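Local coordinates for sterol regulatory element-binding protein cleavage-activating protein (Schizosaccharomyces pombe, PDB 4YHC) that escorts the precursor sre1 for its processing when sterol or oxygen is low, this chain being the cytoplasmic WD40 domain of the longer membrane protein, at residues 29-35 and 47-53; 36-42 and 440-445; 63-67 and 100-104. The protein carries 9 engineered substitutions. All blocks are in the same frame, centred on the assembly; numbering follows the deposited sequence.

Interaction 1. Residues 29-35 and 47-53; sequences HQLDILK and SVGLDRS. Engineered in segment 47-53: Ser-53 (natural residue Cys).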
ATOM      1  N   HIS A  29     -12.708  -4.915 -16.900  1.00 27.81           N
ATOM      2  CA  HIS A  29     -13.611  -5.918 -16.359  1.00 27.51           C
ATOM      3  C   HIS A  29     -15.004  -5.608 -16.922  1.00 28.48           C
ATOM      4  O   HIS A  29     -15.230  -4.504 -17.417  1.00 29.18           O
ATOM      5  CB  HIS A  29     -13.689  -5.784 -14.858  1.00 20.71           C
ATOM      6  CG  HIS A  29     -12.439  -6.174 -14.151  1.00 24.05           C
ATOM      7  ND1 HIS A  29     -12.319  -7.351 -13.459  1.00 25.57           N
ATOM      8  CD2 HIS A  29     -11.250  -5.524 -13.999  1.00 25.54           C
ATOM      9  CE1 HIS A  29     -11.116  -7.430 -12.915  1.00 20.99           C
ATOM     10  NE2 HIS A  29     -10.460  -6.314 -13.197  1.00 23.78           N
ATOM     11  N   GLN A  30     -15.915  -6.560 -16.801  1.00 28.87           N
ATOM     12  CA  GLN A  30     -17.290  -6.356 -17.295  1.00 41.03           C
ATOM     13  C   GLN A  30     -18.149  -5.713 -16.276  1.00 40.38           C
ATOM     14  O   GLN A  30     -19.099  -5.077 -16.659  1.00 46.30           O
ATOM     15  CB  GLN A  30     -17.942  -7.664 -17.759  1.00 48.90           C
ATOM     16  CG  GLN A  30     -18.146  -7.718 -19.264  1.00 60.27           C
ATOM     17  CD  GLN A  30     -16.841  -7.665 -20.014  1.00 66.64           C
ATOM     18  OE1 GLN A  30     -15.961  -8.476 -19.774  1.00 76.49           O
ATOM     19  NE2 GLN A  30     -16.710  -6.721 -20.928  1.00 61.23           N
ATOM     20  N   LEU A  31     -17.838  -5.886 -14.986  1.00 29.57           N
ATOM     21  CA  LEU A  31     -18.478  -5.130 -13.904  1.00 30.40           C
ATOM     22  C   LEU A  31     -17.478  -4.191 -13.159  1.00 34.97           C
ATOM     23  O   LEU A  31     -16.302  -4.265 -13.381  1.00 30.68           O
ATOM     24  CB  LEU A  31     -19.093  -6.116 -12.905  1.00 34.16           C
ATOM     25  CG  LEU A  31     -20.499  -6.691 -13.167  1.00 47.61           C
ATOM     26  CD1 LEU A  31     -21.569  -6.042 -12.291  1.00 55.31           C
ATOM     27  CD2 LEU A  31     -20.914  -6.556 -14.607  1.00 45.77           C
ATOM     28  N   ASP A  32     -17.961  -3.349 -12.257  1.00 27.53           N
ATOM     29  CA  ASP A  32     -17.093  -2.407 -11.568  1.00 27.76           C
ATOM     30  C   ASP A  32     -15.986  -3.127 -10.803  1.00 28.69           C
ATOM     31  O   ASP A  32     -16.180  -4.265 -10.269  1.00 29.34           O
ATOM     32  CB  ASP A  32     -17.880  -1.550 -10.585  1.00 29.31           C
ATOM     33  CG  ASP A  32     -18.575  -0.338 -11.268  1.00 48.09           C
ATOM     34  OD1 ASP A  32     -18.443  -0.155 -12.515  1.00 42.17           O
ATOM     35  OD2 ASP A  32     -19.219   0.452 -10.528  1.00 51.86           O
ATOM     36  N   ILE A  33     -14.830  -2.472 -10.745  1.00 21.37           N
ATOM     37  CA  ILE A  33     -13.746  -2.993  -9.949  1.00 19.48           C
ATOM     38  C   ILE A  33     -14.025  -2.759  -8.467  1.00 21.67           C
ATOM     39  O   ILE A  33     -14.300  -1.642  -8.015  1.00 26.62           O
ATOM     40  CB  ILE A  33     -12.400  -2.429 -10.402  1.00 20.88           C
ATOM     41  CG1 ILE A  33     -12.070  -2.956 -11.806  1.00 22.01           C
ATOM     42  CG2 ILE A  33     -11.329  -2.850  -9.429  1.00 18.77           C
ATOM     43  CD1 ILE A  33     -10.978  -2.230 -12.558  1.00 18.33           C
ATOM     44  N   LEU A  34     -13.855  -3.818  -7.708  1.00 22.95           N
ATOM     45  CA  LEU A  34     -13.984  -3.795  -6.247  1.00 24.31           C
ATOM     46  C   LEU A  34     -12.658  -3.554  -5.553  1.00 27.44           C
ATOM     47  O   LEU A  34     -12.585  -2.852  -4.561  1.00 33.13           O
ATOM     48  CB  LEU A  34     -14.425  -5.173  -5.801  1.00 27.43           C
ATOM     49  CG  LEU A  34     -14.608  -5.355  -4.293  1.00 39.92           C
ATOM     50  CD1 LEU A  34     -15.617  -4.324  -3.804  1.00 46.77           C
ATOM     51  CD2 LEU A  34     -15.080  -6.783  -3.947  1.00 39.42           C
ATOM     52  N   LYS A  35     -11.606  -4.207  -6.025  1.00 23.91           N
ATOM     53  CA  LYS A  35     -10.370  -4.252  -5.243  1.00 25.21           C
ATOM     54  C   LYS A  35      -9.171  -4.251  -6.168  1.00 24.39           C
ATOM     55  O   LYS A  35      -9.165  -4.957  -7.140  1.00 19.62           O
ATOM     56  CB  LYS A  35     -10.343  -5.547  -4.419  1.00 30.36           C
ATOM     57  CG  LYS A  35      -9.764  -5.406  -3.036  1.00 41.51           C
ATOM     58  CD  LYS A  35      -8.340  -5.877  -2.971  1.00 52.05           C
ATOM     59  CE  LYS A  35      -7.784  -5.615  -1.574  1.00 61.74           C
ATOM     60  NZ  LYS A  35      -6.570  -6.432  -1.363  1.00 64.98           N
ATOM     61  N   SER A  47      -6.409  -6.549 -10.324  1.00 17.28           N
ATOM     62  CA  SER A  47      -7.696  -5.966 -10.092  1.00 20.39           C
ATOM     63  C   SER A  47      -8.753  -7.094 -10.027  1.00 24.54           C
ATOM     64  O   SER A  47      -8.668  -8.078 -10.764  1.00 20.88           O
ATOM     65  CB  SER A  47      -8.066  -4.946 -11.177  1.00 20.36           C
ATOM     66  OG  SER A  47      -7.918  -5.441 -12.489  1.00 23.26           O
ATOM     67  N   VAL A  48      -9.726  -6.898  -9.142  1.00 19.86           N
ATOM     68  CA  VAL A  48     -10.797  -7.851  -8.905  1.00 21.58           C
ATOM     69  C   VAL A  48     -12.152  -7.173  -9.044  1.00 18.07           C
ATOM     70  O   VAL A  48     -12.386  -6.131  -8.446  1.00 21.97           O
ATOM     71  CB  VAL A  48     -10.707  -8.462  -7.507  1.00 22.35           C
ATOM     72  CG1 VAL A  48     -11.876  -9.427  -7.332  1.00 19.72           C
ATOM     73  CG2 VAL A  48      -9.374  -9.222  -7.308  1.00 17.31           C
ATOM     74  N   GLY A  49     -12.987  -7.708  -9.910  1.00 20.81           N
ATOM     75  CA  GLY A  49     -14.307  -7.107 -10.229  1.00 19.88           C
ATOM     76  C   GLY A  49     -15.283  -7.511  -9.169  1.00 26.62           C
ATOM     77  O   GLY A  49     -15.033  -8.479  -8.420  1.00 25.34           O
ATOM     78  N   LEU A  50     -16.415  -6.821  -9.132  1.00 28.30           N
ATOM     79  CA  LEU A  50     -17.558  -7.221  -8.353  1.00 25.66           C
ATOM     80  C   LEU A  50     -18.059  -8.623  -8.640  1.00 32.41           C
ATOM     81  O   LEU A  50     -18.657  -9.206  -7.752  1.00 33.75           O
ATOM     82  CB  LEU A  50     -18.743  -6.280  -8.607  1.00 34.19           C
ATOM     83  CG  LEU A  50     -18.658  -4.827  -8.156  1.00 50.03           C
ATOM     84  CD1 LEU A  50     -19.831  -4.013  -8.684  1.00 53.67           C
ATOM     85  CD2 LEU A  50     -18.570  -4.725  -6.654  1.00 53.13           C
ATOM     86  N   ASP A  51     -17.882  -9.100  -9.867  1.00 25.66           N
ATOM     87  CA  ASP A  51     -18.175 -10.488 -10.294  1.00 29.16           C
ATOM     88  C   ASP A  51     -17.069 -11.559 -10.049  1.00 28.44           C
ATOM     89  O   ASP A  51     -17.114 -12.641 -10.642  1.00 30.79           O
ATOM     90  CB  ASP A  51     -18.497 -10.481 -11.789  1.00 30.39           C
ATOM     91  CG  ASP A  51     -17.359  -9.943 -12.658  1.00 35.65           C
ATOM     92  OD1 ASP A  51     -16.318  -9.440 -12.132  1.00 30.95           O
ATOM     93  OD2 ASP A  51     -17.489 -10.016 -13.904  1.00 30.38           O
ATOM     94  N   ARG A  52     -16.066 -11.215  -9.223  1.00 24.20           N
ATOM     95  CA  ARG A  52     -14.863 -12.050  -8.948  1.00 22.85           C
ATOM     96  C   ARG A  52     -13.832 -12.139 -10.098  1.00 24.74           C
ATOM     97  O   ARG A  52     -12.820 -12.798  -9.949  1.00 26.55           O
ATOM     98  CB  ARG A  52     -15.250 -13.435  -8.381  1.00 25.26           C
ATOM     99  CG  ARG A  52     -16.058 -13.279  -7.113  1.00 27.52           C
ATOM    100  CD  ARG A  52     -16.738 -14.557  -6.599  1.00 32.97           C
ATOM    101  NE  ARG A  52     -17.540 -15.116  -7.650  1.00 30.73           N
ATOM    102  CZ  ARG A  52     -18.823 -14.872  -7.851  1.00 36.66           C
ATOM    103  NH1 ARG A  52     -19.523 -14.158  -6.979  1.00 34.86           N
ATOM    104  NH2 ARG A  52     -19.418 -15.425  -8.910  1.00 29.99           N
ATOM    105  N   SER A  53     -14.045 -11.446 -11.218  1.00 19.45           N
ATOM    106  CA  SER A  53     -13.109 -11.532 -12.344  1.00 22.94           C
ATOM    107  C   SER A  53     -11.737 -10.988 -11.905  1.00 20.65           C
ATOM    108  O   SER A  53     -11.652 -10.050 -11.098  1.00 19.30           O
ATOM    109  CB  SER A  53     -13.582 -10.727 -13.564  1.00 24.79           C
ATOM    110  OG  SER A  53     -14.121  -9.457 -13.220  1.00 27.93           O
TER
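His-29, in the loop before strand 33-38, uses its ring edge to join Ser-47 of strand 44-49 to Ser-53 beyond the turn, in a network that resembles the His-Ser-Asp part of the hydrogen-bonded tetrad of WD40 repeats, Asp-51 being reached here through the hydroxyl of the engineered Ser-53. ND1 donates to Ser-53 OG over 2.8 Å with an N-H...O angle of 172°, the oxygen lying 2° out of the ring plane. NE2 is hydrogen-bonded to Ser-47 OG, also at 2.8 Å. Held at both nitrogens, the buried imidazole has little freedom to flip. With an alanine here, both hydroxyls would probably lose their shared partner, and the link from strand to turn would be broken.

Ser-53 replaces a natural cysteine. Its OG, lodged between backbone N and carbonyl carbon (chi1 42°), meets the ring and lies 2.5 Å from Asp-51 OD1, so short that the exact length is doubtful. That carboxylate oxygen also accepts Ser-53 N, an Asx turn following on from the type I turn Gly-49 to Arg-52, itself closed by Arg-52 N to Gly-49 O.

Farther out, Leu-50 N donates to Asp-32 O at 2.8 Å. His-29 O reaches Asn-455 ND2 in the neighbouring blade. In a classic beta bulge Val-48 O accepts both Leu-34 N at 2.8 Å and Lys-35 N at 3.2 Å, each donor lying in the carbonyl plane.

Interaction 2. Residues 36-42 and 440-445; sequences IAVSENY and PSLAVS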
ATOM      1  N   ILE A  36      -8.123  -3.497  -5.793  1.00 20.87           N
ATOM      2  CA  ILE A  36      -6.878  -3.523  -6.539  1.00 17.18           C
ATOM      3  C   ILE A  36      -5.683  -3.778  -5.599  1.00 21.24           C
ATOM      4  O   ILE A  36      -5.749  -3.509  -4.386  1.00 20.76           O
ATOM      5  CB  ILE A  36      -6.677  -2.239  -7.323  1.00 18.90           C
ATOM      6  CG1 ILE A  36      -6.731  -0.984  -6.399  1.00 19.97           C
ATOM      7  CG2 ILE A  36      -7.692  -2.144  -8.465  1.00 16.73           C
ATOM      8  CD1 ILE A  36      -6.302   0.261  -7.094  1.00 20.41           C
ATOM      9  N   ALA A  37      -4.590  -4.305  -6.152  1.00 17.61           N
ATOM     10  CA  ALA A  37      -3.427  -4.593  -5.354  1.00 15.84           C
ATOM     11  C   ALA A  37      -2.172  -4.534  -6.208  1.00 15.89           C
ATOM     12  O   ALA A  37      -2.232  -4.631  -7.408  1.00 18.83           O
ATOM     13  CB  ALA A  37      -3.570  -5.982  -4.705  1.00 18.62           C
ATOM     14  N   VAL A  38      -1.030  -4.348  -5.561  1.00 16.09           N
ATOM     15  CA  VAL A  38       0.216  -4.310  -6.265  1.00 15.81           C
ATOM     16  C   VAL A  38       1.278  -5.010  -5.471  1.00 17.70           C
ATOM     17  O   VAL A  38       1.264  -5.013  -4.242  1.00 19.79           O
ATOM     18  CB  VAL A  38       0.596  -2.844  -6.579  1.00 15.75           C
ATOM     19  CG1 VAL A  38       1.036  -2.145  -5.339  1.00 15.51           C
ATOM     20  CG2 VAL A  38       1.689  -2.797  -7.613  1.00 16.15           C
ATOM     21  N   SER A  39       2.228  -5.634  -6.154  1.00 17.60           N
ATOM     22  CA  SER A  39       3.244  -6.346  -5.432  1.00 18.53           C
ATOM     23  C   SER A  39       4.173  -5.377  -4.753  1.00 23.41           C
ATOM     24  O   SER A  39       4.367  -4.214  -5.186  1.00 18.07           O
ATOM     25  CB  SER A  39       4.047  -7.312  -6.361  1.00 16.22           C
ATOM     26  OG  SER A  39       4.614  -6.714  -7.503  1.00 17.75           O
ATOM     27  N   GLU A  40       4.819  -5.894  -3.729  1.00 21.38           N
ATOM     28  CA  GLU A  40       5.765  -5.104  -2.924  1.00 27.85           C
ATOM     29  C   GLU A  40       6.889  -4.498  -3.718  1.00 25.75           C
ATOM     30  O   GLU A  40       7.375  -3.494  -3.320  1.00 29.08           O
ATOM     31  CB  GLU A  40       6.423  -5.967  -1.866  1.00 35.59           C
ATOM     32  CG  GLU A  40       6.492  -5.272  -0.522  1.00 58.87           C
ATOM     33  CD  GLU A  40       5.326  -5.691   0.345  1.00 78.56           C
ATOM     34  OE1 GLU A  40       4.515  -4.797   0.695  1.00 86.45           O
ATOM     35  OE2 GLU A  40       5.212  -6.930   0.650  1.00 83.95           O
ATOM     36  N   ASN A  41       7.319  -5.142  -4.798  1.00 22.00           N
ATOM     37  CA  ASN A  41       8.369  -4.638  -5.664  1.00 22.97           C
ATOM     38  C   ASN A  41       7.793  -3.775  -6.750  1.00 22.06           C
ATOM     39  O   ASN A  41       8.523  -3.299  -7.558  1.00 23.04           O
ATOM     40  CB  ASN A  41       9.252  -5.783  -6.266  1.00 23.62           C
ATOM     41  CG  ASN A  41       8.507  -6.667  -7.269  1.00 25.99           C
ATOM     42  OD1 ASN A  41       7.276  -6.643  -7.352  1.00 21.98           O
ATOM     43  ND2 ASN A  41       9.256  -7.514  -8.004  1.00 19.51           N
ATOM     44  N   TYR A  42       6.489  -3.498  -6.705  1.00 20.02           N
ATOM     45  CA  TYR A  42       5.800  -2.666  -7.711  1.00 19.19           C
ATOM     46  C   TYR A  42       5.861  -3.217  -9.124  1.00 25.53           C
ATOM     47  O   TYR A  42       5.663  -2.512 -10.075  1.00 23.06           O
ATOM     48  CB  TYR A  42       6.244  -1.200  -7.634  1.00 19.97           C
ATOM     49  CG  TYR A  42       5.975  -0.627  -6.268  1.00 23.16           C
ATOM     50  CD1 TYR A  42       4.694  -0.283  -5.893  1.00 26.70           C
ATOM     51  CD2 TYR A  42       6.999  -0.494  -5.308  1.00 30.79           C
ATOM     52  CE1 TYR A  42       4.428   0.232  -4.633  1.00 25.11           C
ATOM     53  CE2 TYR A  42       6.733  -0.011  -4.025  1.00 29.53           C
ATOM     54  CZ  TYR A  42       5.460   0.348  -3.703  1.00 29.14           C
ATOM     55  OH  TYR A  42       5.169   0.811  -2.446  1.00 28.62           O
ATOM     56  N   PRO A 440     -11.607   2.692  -5.879  1.00 20.83           N
ATOM     57  CA  PRO A 440     -10.553   2.962  -4.966  1.00 20.24           C
ATOM     58  C   PRO A 440      -9.229   3.290  -5.701  1.00 21.47           C
ATOM     59  O   PRO A 440      -9.188   3.391  -6.934  1.00 19.41           O
ATOM     60  CB  PRO A 440     -10.524   1.653  -4.125  1.00 17.92           C
ATOM     61  CG  PRO A 440     -10.757   0.606  -5.167  1.00 18.32           C
ATOM     62  CD  PRO A 440     -11.892   1.245  -5.965  1.00 21.02           C
ATOM     63  N   SER A 441      -8.159   3.510  -4.955  1.00 16.01           N
ATOM     64  CA  SER A 441      -6.947   3.958  -5.598  1.00 20.79           C
ATOM     65  C   SER A 441      -5.750   3.463  -4.875  1.00 15.63           C
ATOM     66  O   SER A 441      -5.860   3.135  -3.716  1.00 19.68           O
ATOM     67  CB  SER A 441      -6.971   5.486  -5.780  1.00 22.51           C
ATOM     68  OG  SER A 441      -7.039   6.098  -4.512  1.00 33.91           O
ATOM     69  N   LEU A 442      -4.631   3.300  -5.578  1.00 18.79           N
ATOM     70  CA  LEU A 442      -3.410   2.721  -4.994  1.00 22.50           C
ATOM     71  C   LEU A 442      -2.136   3.262  -5.673  1.00 19.19           C
ATOM     72  O   LEU A 442      -2.096   3.446  -6.906  1.00 15.56           O
ATOM     73  CB  LEU A 442      -3.507   1.219  -5.154  1.00 22.73           C
ATOM     74  CG  LEU A 442      -2.657   0.321  -4.324  1.00 21.37           C
ATOM     75  CD1 LEU A 442      -2.990   0.394  -2.848  1.00 26.02           C
ATOM     76  CD2 LEU A 442      -2.835  -1.087  -4.866  1.00 29.26           C
ATOM     77  N   ALA A 443      -1.105   3.511  -4.887  1.00 15.21           N
ATOM     78  CA  ALA A 443       0.160   3.903  -5.442  1.00 15.53           C
ATOM     79  C   ALA A 443       0.750   2.726  -6.199  1.00 19.41           C
ATOM     80  O   ALA A 443       0.700   1.591  -5.691  1.00 15.55           O
ATOM     81  CB  ALA A 443       1.132   4.331  -4.345  1.00 15.06           C
ATOM     82  N   VAL A 444       1.373   3.020  -7.339  1.00 15.53           N
ATOM     83  CA  VAL A 444       2.038   2.033  -8.112  1.00 20.78           C
ATOM     84  C   VAL A 444       3.534   2.237  -8.288  1.00 20.29           C
ATOM     85  O   VAL A 444       4.222   1.377  -8.801  1.00 20.32           O
ATOM     86  CB  VAL A 444       1.155   1.934  -9.376  1.00 29.57           C
ATOM     87  CG1 VAL A 444       1.652   2.608 -10.621  1.00 18.99           C
ATOM     88  CG2 VAL A 444       0.431   0.651  -9.424  1.00 25.24           C
ATOM     89  N   SER A 445       4.043   3.367  -7.828  1.00 19.66           N
ATOM     90  CA  SER A 445       5.432   3.658  -7.802  1.00 21.30           C
ATOM     91  C   SER A 445       5.580   4.999  -7.043  1.00 16.74           C
ATOM     92  O   SER A 445       4.573   5.610  -6.658  1.00 15.50           O
ATOM     93  CB  SER A 445       6.024   3.802  -9.234  1.00 16.95           C
ATOM     94  OG  SER A 445       5.837   5.098  -9.843  1.00 19.12           O
TER
HETATM   95  O   HOH W   1       5.740   0.027 -11.101  1.00 27.36           O
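Ile-36 and Val-38 pack against Leu-442, and Val-38 also touches Val-444, across the seam between two propeller blades. Strand 36-38 is part of the first strand of the predicted WD 1 repeat, and 441-445 is an outermost strand of the sheet that 20-24, from the start of the chain, completes on its other side. The short axes run nearly parallel, 15° apart, with a closest approach of 7.4 Å, and no direct hydrogen bond crosses between the segments.

Apolar packing carries most of the contact. Ile-36 and Leu-442 lie alongside, pointing opposite ways, which brings Ile-36 CD1 to 3.5 Å from Leu-442 CB. Because its CG lies anti to the backbone N (chi1 -162°), Leu-442 leans CD2 over the opposing main chain, 3.6 Å from Ala-37 CA, and within 4.0 Å of Val-38 CG1. Val-38 sends its other branch, CG2, to Val-444 CG2 at 4.1 Å, the two side chains meeting at about a right angle.

Polar backbone atoms gather round the tyrosine. Ala-443 O lies at the edge of the Tyr-42 ring, and Val-444 O is 3.4 Å from Tyr-42 CD1. Ser-39 O, from the same segment, lies above one face near the rim. A water donates to Tyr-42 O at 2.7 Å and to Val-444 O at 3.1 Å.

Ser-445 OG bonds to Arg-447 N. With aliphatic branches and one water bridge between the two segments, the blades here associate through side-chain fit, without a shared sheet ladder.

Interaction 3. Residues 63-67 and 100-104; sequences CTKLV and LNVES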
ATOM      1  N   CYS A  63       1.627  -5.440 -20.118  1.00 28.43           N
ATOM      2  CA  CYS A  63       0.845  -6.570 -20.601  1.00 28.86           C
ATOM      3  C   CYS A  63       0.211  -7.403 -19.532  1.00 29.62           C
ATOM      4  O   CYS A  63       0.604  -7.386 -18.352  1.00 27.73           O
ATOM      5  CB  CYS A  63       1.691  -7.473 -21.465  1.00 28.54           C
ATOM      6  SG  CYS A  63       3.086  -8.066 -20.572  1.00 46.32           S
ATOM      7  N   THR A  64      -0.784  -8.133 -20.000  1.00 26.92           N
ATOM      8  CA  THR A  64      -1.554  -9.012 -19.220  1.00 30.83           C
ATOM      9  C   THR A  64      -0.767 -10.265 -18.900  1.00 31.85           C
ATOM     10  O   THR A  64      -0.171 -10.854 -19.766  1.00 30.42           O
ATOM     11  CB  THR A  64      -2.819  -9.346 -20.035  1.00 35.56           C
ATOM     12  OG1 THR A  64      -3.519  -8.118 -20.317  1.00 45.25           O
ATOM     13  CG2 THR A  64      -3.707 -10.133 -19.281  1.00 41.37           C
ATOM     14  N   LYS A  65      -0.812 -10.689 -17.651  1.00 27.45           N
ATOM     15  CA  LYS A  65      -0.205 -11.907 -17.246  1.00 27.69           C
ATOM     16  C   LYS A  65      -1.266 -12.994 -17.068  1.00 36.49           C
ATOM     17  O   LYS A  65      -1.017 -14.144 -17.353  1.00 33.96           O
ATOM     18  CB  LYS A  65       0.540 -11.725 -15.935  1.00 20.65           C
ATOM     19  CG  LYS A  65       1.706 -10.761 -15.971  1.00 29.51           C
ATOM     20  CD  LYS A  65       2.269 -10.613 -14.536  1.00 35.29           C
ATOM     21  CE  LYS A  65       3.722 -10.171 -14.525  1.00 53.06           C
ATOM     22  NZ  LYS A  65       4.503 -11.031 -13.600  1.00 66.47           N
ATOM     23  N   LEU A  66      -2.443 -12.651 -16.568  1.00 35.02           N
ATOM     24  CA  LEU A  66      -3.456 -13.668 -16.285  1.00 29.69           C
ATOM     25  C   LEU A  66      -4.745 -12.909 -16.291  1.00 32.04           C
ATOM     26  O   LEU A  66      -4.829 -11.813 -15.725  1.00 24.88           O
ATOM     27  CB  LEU A  66      -3.206 -14.256 -14.869  1.00 28.22           C
ATOM     28  CG  LEU A  66      -3.638 -15.646 -14.421  1.00 38.52           C
ATOM     29  CD1 LEU A  66      -3.849 -15.739 -12.913  1.00 35.17           C
ATOM     30  CD2 LEU A  66      -4.905 -16.049 -15.133  1.00 44.61           C
ATOM     31  N   VAL A  67      -5.744 -13.456 -16.960  1.00 25.17           N
ATOM     32  CA  VAL A  67      -7.031 -12.879 -16.979  1.00 29.91           C
ATOM     33  C   VAL A  67      -7.954 -14.022 -16.678  1.00 35.25           C
ATOM     34  O   VAL A  67      -7.858 -15.079 -17.343  1.00 32.82           O
ATOM     35  CB  VAL A  67      -7.428 -12.325 -18.345  1.00 32.67           C
ATOM     36  CG1 VAL A  67      -8.864 -11.876 -18.304  1.00 33.68           C
ATOM     37  CG2 VAL A  67      -6.562 -11.150 -18.745  1.00 36.42           C
ATOM     38  N   LEU A 100      -1.312 -19.379  -7.853  1.00 20.71           N
ATOM     39  CA  LEU A 100      -0.990 -19.277  -9.264  1.00 24.17           C
ATOM     40  C   LEU A 100       0.327 -18.636  -9.563  1.00 27.58           C
ATOM     41  O   LEU A 100       0.718 -17.602  -8.984  1.00 20.51           O
ATOM     42  CB  LEU A 100      -2.047 -18.515 -10.015  1.00 24.21           C
ATOM     43  CG  LEU A 100      -3.439 -19.148 -10.048  1.00 37.14           C
ATOM     44  CD1 LEU A 100      -4.391 -18.087  -9.545  1.00 40.94           C
ATOM     45  CD2 LEU A 100      -3.883 -19.661 -11.432  1.00 27.08           C
ATOM     46  N   ASN A 101       0.966 -19.195 -10.549  1.00 24.02           N
ATOM     47  CA  ASN A 101       2.178 -18.656 -11.077  1.00 25.85           C
ATOM     48  C   ASN A 101       1.723 -17.643 -12.097  1.00 28.71           C
ATOM     49  O   ASN A 101       0.968 -17.988 -13.027  1.00 29.95           O
ATOM     50  CB  ASN A 101       2.980 -19.787 -11.700  1.00 25.28           C
ATOM     51  CG  ASN A 101       4.345 -19.348 -12.158  1.00 36.92           C
ATOM     52  OD1 ASN A 101       4.546 -18.240 -12.645  1.00 32.65           O
ATOM     53  ND2 ASN A 101       5.304 -20.211 -11.965  1.00 41.24           N
ATOM     54  N   VAL A 102       2.121 -16.370 -11.951  1.00 28.50           N
ATOM     55  CA  VAL A 102       1.633 -15.387 -12.943  1.00 28.77           C
ATOM     56  C   VAL A 102       2.679 -15.121 -14.028  1.00 34.82           C
ATOM     57  O   VAL A 102       2.299 -14.679 -15.095  1.00 36.29           O
ATOM     58  CB  VAL A 102       1.101 -14.067 -12.353  1.00 32.08           C
ATOM     59  CG1 VAL A 102      -0.239 -14.292 -11.652  1.00 32.75           C
ATOM     60  CG2 VAL A 102       2.082 -13.449 -11.396  1.00 27.41           C
ATOM     61  N   GLU A 103       3.941 -15.463 -13.763  1.00 33.49           N
ATOM     62  CA  GLU A 103       5.045 -15.255 -14.693  1.00 38.06           C
ATOM     63  C   GLU A 103       4.956 -16.284 -15.794  1.00 42.19           C
ATOM     64  O   GLU A 103       4.973 -15.943 -16.954  1.00 47.06           O
ATOM     65  CB  GLU A 103       6.402 -15.311 -13.939  1.00 70.45           C
ATOM     66  CG  GLU A 103       7.423 -14.232 -14.338  1.00 79.25           C
ATOM     67  CD  GLU A 103       6.817 -12.815 -14.332  1.00 87.48           C
ATOM     68  OE1 GLU A 103       6.520 -12.251 -13.239  1.00 84.41           O
ATOM     69  OE2 GLU A 103       6.583 -12.260 -15.426  1.00 93.29           O
ATOM     70  N   SER A 104       4.783 -17.549 -15.446  1.00 45.12           N
ATOM     71  CA  SER A 104       4.409 -18.576 -16.447  1.00 53.86           C
ATOM     72  C   SER A 104       3.061 -19.188 -16.079  1.00 49.06           C
ATOM     73  O   SER A 104       3.016 -20.158 -15.287  1.00 50.80           O
ATOM     74  CB  SER A 104       5.478 -19.688 -16.523  1.00 65.46           C
ATOM     75  OG  SER A 104       6.790 -19.143 -16.614  1.00 73.08           O
TER
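The carboxylate of Glu-103 and the ammonium of Lys-65 form a salt bridge between consecutive blades. NZ approaches from the oxygen end of the carboxylate, tilted out of its plane, and is nearer to OE1 than to OE2. The NZ-OE1 separation of 2.4 Å is implausibly short and Glu-103 is poorly ordered, so the pairing is clearer than its exact length. The other flat group, the Asn-101 amide, works within its own segment: OD1 receives Ser-104 N at 2.9 Å from 51° above the carbonyl plane, an Asx motif spanning Asn-101 to Ser-104, with Glu-103 inside it.

The carboxylate gathers a second cation, since Glu-103 OE1 is also salt-bridged to Lys-43 NZ. The lysine chain is close to extended as far as chi3 and bends at chi4 (-132°), which turns NZ to the acid after the aliphatic part has run past the backbone, with Lys-65 CB 3.5 Å from Val-102 O. Away from the charged ends, Leu-66 CD1 touches both Leu-100 CD1 and Val-102 CG1, each at 4.1 Å, the side chains crossing at about a right angle.

Lys-65 and Leu-66 form a classic bulge opposite Val-56 of strand 54-58, which puts these successive residues toward the same neighbour. Strand 63-68 is one of the two outermost strands of its sheet; its side chains meet the end of strand 96-101, itself flanked by 88-92 and 106-112, and the loop after it.

Interactions 1 and 2 share strand 33-38 and touch, Ser-47 CB packing on Ile-36 CG2 at 3.9 Å; interaction 3 touches neither, lying about 7 Å from each at the nearest atoms. Interaction 1 binds one blade internally through backbone ladders and an imidazole network; about 19 Å from the chain's centre, it is partly buried, with His-29 and Ser-47 inside but Leu-34 and Leu-50 exposed. The other two join that blade to its neighbours, 440-445 on one neighbour and 100-104 on the other, and rely on side chains. Interaction 2, centred about 6 Å from the chain's centre, is mainly aliphatic. Interaction 3, about 21 Å from it, is a surface contact pairing a salt bridge with a leucine-valine cluster.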